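Local coordinates for protein pectate lyase (PDB 3VMV) that probably cleaves polygalacturonate, the pectate of plant cell walls, by lyase action, as a secreted parallel beta-helix enzyme of polysaccharide lyase family 1, at residues Glu23-Thr27 and Gly28-Gln32; Gly90-Gly94 and Ile95-Leu99. One frame throughout, in Å; residues are numbered along the deposited sequence.

Contact 1: Glu23-Thr27 and Gly28-Gln32; sequences EYAST and GAQIQ
Thr27 N-caps the helix that starts at Gly28, in the turn where strand 23-25 hands over to helix 28-32 at the N-terminal end of the parallel beta-helix. The short strand and helix axes run roughly antiparallel, at 149°, and come within 8.2 Å of each other.

Three hydrogen bonds tie the turn. The cap itself is Gln30 N to Thr27 OG1, 3.1 Å; a chi1 of 66° sets this hydroxyl between its own backbone N and carbonyl carbon, turned to the first turn of the helix. Behind it, Ile31 N donates to Thr27 O at 3.1 Å, the first rung of the helical pattern. The third bond runs back to the strand end: the Gln30 side chain, extended beyond CG, reaches past Thr27 and receives Ser26 N on OE1 at 2.9 Å, the N-H pointing almost straight down the amide C=O. A side-chain carbonyl thus serves the backbone N-H of Ser26 just past the strand. From outside the turn, Asn60 OD1 accepts from Gly28 N, serving another N-H of the helix start.

The apolar contact is between Ala25 and the helix. Ala25 CB sits 3.7 Å from Ile31 CG1 and at the same distance from Gln30 CB, while outside the turn Ala25 and Ile31 rest on Ile50 and Val52, respectively, of the neighbouring parallel strand 48-52.

One water bridges the Ser26 and Gln30 side chains, hydrogen-bonded to Ser26 OG at 2.9 Å and donating to Gln30 OE1 at 3.3 Å.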
loop_
_atom_site.group_PDB
_atom_site.type_symbol
_atom_site.label_atom_id
_atom_site.label_comp_id
_atom_site.label_asym_id
_atom_site.label_seq_id
_atom_site.Cartn_x
_atom_site.Cartn_y
_atom_site.Cartn_z
ATOM N N GLU A 23 -18.858 8.214 -13.145
ATOM C CA GLU A 23 -19.938 8.255 -12.203
ATOM C C GLU A 23 -19.459 8.940 -10.967
ATOM O O GLU A 23 -18.241 8.886 -10.642
ATOM C CB GLU A 23 -20.378 6.834 -11.849
ATOM C CG GLU A 23 -21.176 6.150 -12.929
ATOM C CD GLU A 23 -22.635 6.656 -13.042
ATOM O OE1 GLU A 23 -23.228 7.185 -12.072
ATOM O OE2 GLU A 23 -23.231 6.471 -14.097
ATOM N N TYR A 24 -20.385 9.557 -10.266
ATOM C CA TYR A 24 -20.117 10.121 -8.970
ATOM C C TYR A 24 -20.909 9.367 -7.917
ATOM O O TYR A 24 -22.136 9.201 -8.044
ATOM C CB TYR A 24 -20.490 11.580 -8.932
ATOM C CG TYR A 24 -19.523 12.511 -9.658
ATOM C CD1 TYR A 24 -19.538 12.615 -11.051
ATOM C CD2 TYR A 24 -18.645 13.294 -8.938
ATOM C CE1 TYR A 24 -18.650 13.490 -11.707
ATOM C CE2 TYR A 24 -17.794 14.172 -9.565
ATOM C CZ TYR A 24 -17.790 14.251 -10.944
ATOM O OH TYR A 24 -16.916 15.139 -11.541
ATOM N N ALA A 25 -20.224 8.975 -6.848
ATOM C CA ALA A 25 -20.887 8.198 -5.806
ATOM C C ALA A 25 -20.580 8.778 -4.446
ATOM O O ALA A 25 -19.473 9.245 -4.197
ATOM C CB ALA A 25 -20.376 6.756 -5.844
ATOM N N SER A 26 -21.538 8.711 -3.544
ATOM C CA SER A 26 -21.316 9.214 -2.199
ATOM C C SER A 26 -21.715 8.206 -1.144
ATOM O O SER A 26 -21.716 8.523 0.032
ATOM C CB SER A 26 -22.065 10.531 -1.972
ATOM O OG SER A 26 -23.421 10.383 -2.352
ATOM N N THR A 27 -22.044 6.986 -1.559
ATOM C CA THR A 27 -22.303 5.914 -0.574
ATOM C C THR A 27 -21.697 4.616 -1.090
ATOM O O THR A 27 -21.454 4.455 -2.303
ATOM C CB THR A 27 -23.823 5.656 -0.367
ATOM O OG1 THR A 27 -24.377 5.119 -1.586
ATOM C CG2 THR A 27 -24.570 6.953 0.061
ATOM N N GLY A 28 -21.452 3.671 -0.183
ATOM C CA GLY A 28 -20.912 2.392 -0.597
ATOM C C GLY A 28 -21.896 1.639 -1.471
ATOM O O GLY A 28 -21.487 0.910 -2.381
ATOM N N ALA A 29 -23.181 1.814 -1.202
ATOM C CA ALA A 29 -24.199 1.195 -2.056
ATOM C C ALA A 29 -24.065 1.656 -3.505
ATOM O O ALA A 29 -24.114 0.836 -4.417
ATOM C CB ALA A 29 -25.588 1.423 -1.507
ATOM N N GLN A 30 -23.828 2.951 -3.727
ATOM C CA GLN A 30 -23.651 3.411 -5.105
ATOM C C GLN A 30 -22.400 2.815 -5.711
ATOM O O GLN A 30 -22.419 2.349 -6.837
ATOM C CB GLN A 30 -23.574 4.933 -5.181
ATOM C CG GLN A 30 -24.911 5.601 -4.979
ATOM C CD GLN A 30 -24.842 7.076 -5.273
ATOM O OE1 GLN A 30 -23.979 7.748 -4.750
ATOM N NE2 GLN A 30 -25.751 7.584 -6.100
ATOM N N ILE A 31 -21.295 2.823 -4.964
ATOM C CA ILE A 31 -20.069 2.258 -5.497
ATOM C C ILE A 31 -20.235 0.775 -5.825
ATOM O O ILE A 31 -19.867 0.324 -6.915
ATOM C CB ILE A 31 -18.880 2.412 -4.503
ATOM C CG1 ILE A 31 -18.611 3.904 -4.269
ATOM C CG2 ILE A 31 -17.643 1.789 -5.077
ATOM C CD1 ILE A 31 -17.524 4.149 -3.214
ATOM N N GLN A 32 -20.768 0.011 -4.875
ATOM C CA GLN A 32 -20.898 -1.438 -5.098
ATOM C C GLN A 32 -21.841 -1.737 -6.283
ATOM O O GLN A 32 -21.575 -2.637 -7.103
ATOM C CB GLN A 32 -21.377 -2.149 -3.823
ATOM C CG GLN A 32 -21.169 -3.676 -3.875
ATOM C CD GLN A 32 -19.688 -3.982 -3.910
ATOM O OE1 GLN A 32 -18.998 -3.711 -2.942
ATOM N NE2 GLN A 32 -19.200 -4.540 -5.017
HETATM O O HOH W 1 -25.910 10.249 -3.853
#

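Contact 2: Gly90-Gly94 and Ile95-Leu99; sequences GEFDG and IGIRL. With SO4 (sulfate ion), chain B.
Phe92 CG and Ile97 CG1 both lie beside their backbone N, anti to the carbonyl carbon (chi1 -67° and -62°), and the methyl end of Ile97 comes over one face of the Phe92 ring. This CH-pi contact puts Ile97 CD1 4.3 Å from the Phe92 ring centroid, displaced toward the rim, nearest CE1 and CZ. Ile95 O, a buried carbonyl with no hydrogen-bond partner, sits at the edge of the Phe92 ring, near its plane, 3.3 Å from Phe92 CB. Gly94, with phi 86°, turns the chain between strands 91-93 and 97-99; a side chain there would jam against the carbonyl of Asp93.

Beyond the turn, Arg98 presents the edge of its guanidinium to a sulfate, probably from the crystallisation liquor. NH1 of Arg98 donates to sulfate O2 at 3.0 Å and NH2 to sulfate O3 at 2.7 Å, both nearly straight. Asp67 and Glu119 form salt bridges with the same group. A leucine in place of Arg98 would probably leave the sulfate without this paired grip and deprive Asp67 and Glu119 of a salt-bridge partner. Phe92 and Ile97 also meet Ile66, Val68 and Ile112 of adjacent strands, the stacked apolar interior of a parallel beta-helix.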
loop_
_atom_site.group_PDB
_atom_site.type_symbol
_atom_site.label_atom_id
_atom_site.label_comp_id
_atom_site.label_asym_id
_atom_site.label_seq_id
_atom_site.Cartn_x
_atom_site.Cartn_y
_atom_site.Cartn_z
ATOM N N GLY A 90 -13.494 12.586 -0.514
ATOM C CA GLY A 90 -13.515 11.150 -0.812
ATOM C C GLY A 90 -13.070 10.372 0.391
ATOM O O GLY A 90 -11.917 10.016 0.486
ATOM N N GLU A 91 -13.986 10.089 1.301
ATOM C CA GLU A 91 -13.618 9.542 2.594
ATOM C C GLU A 91 -14.306 8.197 2.805
ATOM O O GLU A 91 -15.507 8.096 2.526
ATOM C CB GLU A 91 -14.030 10.499 3.709
ATOM C CG GLU A 91 -13.668 9.975 5.085
ATOM C CD GLU A 91 -14.154 10.844 6.222
ATOM O OE1 GLU A 91 -14.701 11.938 5.942
ATOM O OE2 GLU A 91 -14.001 10.436 7.409
ATOM N N PHE A 92 -13.538 7.204 3.287
ATOM C CA PHE A 92 -14.064 5.881 3.640
ATOM C C PHE A 92 -13.803 5.749 5.132
ATOM O O PHE A 92 -12.661 5.562 5.540
ATOM C CB PHE A 92 -13.317 4.767 2.873
ATOM C CG PHE A 92 -13.550 4.769 1.388
ATOM C CD1 PHE A 92 -14.292 3.754 0.784
ATOM C CD2 PHE A 92 -13.033 5.780 0.599
ATOM C CE1 PHE A 92 -14.523 3.749 -0.587
ATOM C CE2 PHE A 92 -13.282 5.789 -0.801
ATOM C CZ PHE A 92 -14.005 4.763 -1.374
ATOM N N ASP A 93 -14.853 5.886 5.935
ATOM C CA ASP A 93 -14.746 5.893 7.390
ATOM C C ASP A 93 -15.247 4.547 7.910
ATOM O O ASP A 93 -16.455 4.262 7.910
ATOM C CB ASP A 93 -15.572 7.047 7.952
ATOM C CG ASP A 93 -15.536 7.100 9.475
ATOM O OD1 ASP A 93 -14.824 6.277 10.107
ATOM O OD2 ASP A 93 -16.234 7.981 10.038
ATOM N N GLY A 94 -14.291 3.689 8.279
ATOM C CA GLY A 94 -14.653 2.414 8.877
ATOM C C GLY A 94 -14.936 1.333 7.874
ATOM O O GLY A 94 -15.454 0.272 8.276
ATOM N N ILE A 95 -14.622 1.560 6.596
ATOM C CA ILE A 95 -14.851 0.511 5.584
ATOM C C ILE A 95 -13.734 0.635 4.581
ATOM O O ILE A 95 -13.381 1.748 4.183
ATOM C CB ILE A 95 -16.257 0.602 4.893
ATOM C CG1 ILE A 95 -16.445 -0.608 3.984
ATOM C CG2 ILE A 95 -16.451 1.950 4.193
ATOM C CD1 ILE A 95 -17.907 -0.812 3.515
ATOM N N GLY A 96 -13.169 -0.508 4.230
ATOM C CA GLY A 96 -12.062 -0.562 3.299
ATOM C C GLY A 96 -12.422 -1.138 1.958
ATOM O O GLY A 96 -13.556 -1.559 1.700
ATOM N N ILE A 97 -11.449 -1.071 1.061
ATOM C CA ILE A 97 -11.592 -1.590 -0.300
ATOM C C ILE A 97 -10.803 -2.863 -0.483
ATOM O O ILE A 97 -9.679 -2.964 -0.000
ATOM C CB ILE A 97 -11.034 -0.540 -1.300
ATOM C CG1 ILE A 97 -11.857 0.745 -1.178
ATOM C CG2 ILE A 97 -11.122 -1.087 -2.735
ATOM C CD1 ILE A 97 -11.249 1.971 -1.979
ATOM N N ARG A 98 -11.380 -3.850 -1.173
ATOM C CA ARG A 98 -10.655 -5.064 -1.512
ATOM C C ARG A 98 -10.603 -5.218 -3.011
ATOM O O ARG A 98 -11.632 -5.176 -3.677
ATOM C CB ARG A 98 -11.243 -6.328 -0.865
ATOM C CG ARG A 98 -10.448 -7.596 -1.191
ATOM C CD ARG A 98 -10.986 -8.800 -0.411
ATOM N NE ARG A 98 -12.354 -9.087 -0.830
ATOM C CZ ARG A 98 -13.182 -9.919 -0.176
ATOM N NH1 ARG A 98 -14.394 -10.136 -0.664
ATOM N NH2 ARG A 98 -12.802 -10.506 0.954
ATOM N N LEU A 99 -9.407 -5.435 -3.533
ATOM C CA LEU A 99 -9.259 -5.745 -4.954
ATOM C C LEU A 99 -8.995 -7.217 -5.114
ATOM O O LEU A 99 -7.984 -7.721 -4.591
ATOM C CB LEU A 99 -8.110 -4.931 -5.554
ATOM C CG LEU A 99 -8.086 -3.397 -5.380
ATOM C CD1 LEU A 99 -6.913 -2.828 -6.238
ATOM C CD2 LEU A 99 -9.363 -2.695 -5.674
HETATM S S SO4 B . -15.765 -12.093 2.407
HETATM O O1 SO4 B . -16.395 -10.969 3.084
HETATM O O2 SO4 B . -16.062 -12.076 0.992
HETATM O O3 SO4 B . -14.321 -12.023 2.619
HETATM O O4 SO4 B . -16.290 -13.340 2.940
#

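Contact 1 comes first along the chain, at the N-terminal end of the beta-helix, and contact 2 lies one step further in; their centres are 11 Å apart. They meet directly, with Ile31 CD1 of helix 28-40 packed 4.0 Å from Phe92 CE1, so helix 28-40 lies against the apolar interior that the turn at 90-99 helps to build. Strand 66-68 also connects them: Asp67 N is hydrogen-bonded to Gln32 OE1 of the 28-32 segment, while Asp67 OD1 forms a salt bridge with Arg98 of contact 2. The sulfate belongs to contact 2 alone, well away from the Thr27 cap.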